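Local coordinates for protein C-type lectin domain family 4, member a4 (Mus musculus, PDB 3VYK) that binds N-glycans carrying a bisecting N-acetylglucosamine through a calcium-dependent C-type lectin domain and probably acts as an inhibitory receptor on dendritic cells, at residues G36-V41 with V124-K129. Sequence-based numbering, arbitrary orientation.
Sequences GAHLVV and VCQVKK
H38 and Q126 form an antiparallel hydrogen-bonded pair, with H38 N giving to Q126 O (3.0 Å) and Q126 N giving to H38 O (2.8 Å). L39 and C125 follow as a non-hydrogen-bonded pair. V40 N then bonds to V124 O. The pairing belongs to the C-type lectin fold, in which the short strand 38-39, just after helix 25-34, pairs with the C-terminal strand 121-128. G36, with positive phi, is the C-prime residue of the Schellman motif that ends that helix.

The methyl of A37 lies against V127 CB (3.9 Å) and C125 CB. C125 SG is disulfide-bonded to C32, which ties helix 25-34 covalently to strand 121-128. Further along, V40 CG1 packs on V124 CB (3.8 Å), and V40 also touches Y15 and I63.

The H38 and Q126 side chains run alongside each other in one direction, the imidazole turned 55° from the amide plane. H38 CG sits between its backbone N and carbonyl carbon (chi1 57°), which brings one ring face over Q126 O, nearer the ring's edge than its middle. The rotation of the ring is fixed by ND1, which donates to L39 O from above that carbonyl's plane.

Q126 CG lies anti to the backbone N, and the chain stays extended beyond it and carries its amide beyond the end of strand 38-39 to V41. A water takes a weak bond from Q126 NE2 and donates to V41 O. On the other amide atom, OE1 lies 3.2 Å from H38 CE1 and accepts a nearly straight bond from V41 N (168° at the hydrogen).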
loop_
_atom_site.group_PDB
_atom_site.type_symbol
_atom_site.label_atom_id
_atom_site.label_comp_id
_atom_site.label_asym_id
_atom_site.label_seq_id
_atom_site.Cartn_x
_atom_site.Cartn_y
_atom_site.Cartn_z
ATOM N N GLY A 36 2.917 8.865 13.249
ATOM C CA GLY A 36 3.713 9.833 12.501
ATOM C C GLY A 36 4.072 9.371 11.099
ATOM O O GLY A 36 5.018 9.873 10.499
ATOM N N ALA A 37 3.290 8.427 10.578
ATOM C CA ALA A 37 3.575 7.777 9.298
ATOM C C ALA A 37 2.400 7.960 8.330
ATOM O O ALA A 37 1.428 8.637 8.654
ATOM C CB ALA A 37 3.843 6.299 9.533
ATOM N N HIS A 38 2.488 7.362 7.145
ATOM C CA HIS A 38 1.378 7.363 6.188
ATOM C C HIS A 38 1.337 6.045 5.468
ATOM O O HIS A 38 2.327 5.305 5.458
ATOM C CB HIS A 38 1.515 8.512 5.182
ATOM C CG HIS A 38 2.826 8.504 4.417
ATOM N ND1 HIS A 38 3.026 7.738 3.320
ATOM C CD2 HIS A 38 4.016 9.190 4.638
ATOM C CE1 HIS A 38 4.278 7.924 2.864
ATOM N NE2 HIS A 38 4.886 8.816 3.670
ATOM N N LEU A 39 0.206 5.728 4.843
ATOM C CA LEU A 39 0.134 4.518 4.028
ATOM C C LEU A 39 1.219 4.547 2.953
ATOM O O LEU A 39 1.542 5.607 2.398
ATOM C CB LEU A 39 -1.263 4.328 3.423
ATOM C CG LEU A 39 -2.326 3.857 4.429
ATOM C CD1 LEU A 39 -3.708 4.009 3.815
ATOM C CD2 LEU A 39 -2.101 2.421 4.865
ATOM N N VAL A 40 1.787 3.377 2.686
ATOM C CA VAL A 40 3.005 3.286 1.878
ATOM C C VAL A 40 2.868 3.841 0.457
ATOM O O VAL A 40 1.856 3.653 -0.216
ATOM C CB VAL A 40 3.555 1.844 1.889
ATOM C CG1 VAL A 40 2.644 0.890 1.127
ATOM C CG2 VAL A 40 4.982 1.802 1.374
ATOM N N VAL A 41 3.908 4.542 0.027
ATOM C CA VAL A 41 4.000 5.103 -1.307
ATOM C C VAL A 41 5.170 4.403 -1.989
ATOM O O VAL A 41 6.286 4.437 -1.481
ATOM C CB VAL A 41 4.225 6.634 -1.223
ATOM C CG1 VAL A 41 4.635 7.205 -2.569
ATOM C CG2 VAL A 41 2.963 7.325 -0.699
ATOM N N VAL A 124 0.133 -1.223 5.140
ATOM C CA VAL A 124 1.559 -0.960 5.367
ATOM C C VAL A 124 1.773 0.538 5.573
ATOM O O VAL A 124 1.352 1.346 4.738
ATOM C CB VAL A 124 2.422 -1.444 4.179
ATOM C CG1 VAL A 124 3.902 -1.179 4.456
ATOM C CG2 VAL A 124 2.204 -2.930 3.919
ATOM N N CYS A 125 2.403 0.907 6.690
ATOM C CA CYS A 125 2.740 2.298 6.985
ATOM C C CYS A 125 4.198 2.544 6.687
ATOM O O CYS A 125 5.019 1.625 6.721
ATOM C CB CYS A 125 2.503 2.651 8.456
ATOM S SG CYS A 125 0.838 2.351 9.079
ATOM N N GLN A 126 4.504 3.803 6.413
ATOM C CA GLN A 126 5.844 4.200 6.033
ATOM C C GLN A 126 6.179 5.560 6.619
ATOM O O GLN A 126 5.338 6.452 6.652
ATOM C CB GLN A 126 5.924 4.224 4.517
ATOM C CG GLN A 126 7.169 4.856 3.943
ATOM C CD GLN A 126 7.056 5.002 2.454
ATOM O OE1 GLN A 126 6.012 5.371 1.946
ATOM N NE2 GLN A 126 8.137 4.703 1.741
ATOM N N VAL A 127 7.419 5.708 7.083
ATOM C CA VAL A 127 7.907 6.993 7.570
ATOM C C VAL A 127 9.386 7.126 7.217
ATOM O O VAL A 127 10.096 6.128 7.157
ATOM C CB VAL A 127 7.669 7.144 9.096
ATOM C CG1 VAL A 127 8.460 6.114 9.898
ATOM C CG2 VAL A 127 7.978 8.566 9.561
ATOM N N LYS A 128 9.842 8.348 6.957
ATOM C CA LYS A 128 11.269 8.580 6.755
ATOM C C LYS A 128 12.023 8.296 8.056
ATOM O O LYS A 128 11.537 8.599 9.144
ATOM C CB LYS A 128 11.526 10.016 6.280
ATOM C CG LYS A 128 12.982 10.291 5.946
ATOM C CD LYS A 128 13.238 11.746 5.602
ATOM C CE LYS A 128 14.722 11.963 5.333
ATOM N NZ LYS A 128 15.040 13.400 5.111
ATOM N N LYS A 129 13.211 7.705 7.949
ATOM C CA LYS A 129 14.071 7.548 9.125
ATOM C C LYS A 129 14.368 8.895 9.790
ATOM O O LYS A 129 14.498 9.918 9.111
ATOM C CB LYS A 129 15.386 6.883 8.730
ATOM C CG LYS A 129 15.266 5.418 8.354
ATOM C CD LYS A 129 16.643 4.828 8.112
ATOM C CE LYS A 129 16.595 3.348 7.793
ATOM N NZ LYS A 129 17.923 2.918 7.265
HETATM O O HOH W 1 7.849 6.609 -0.852
#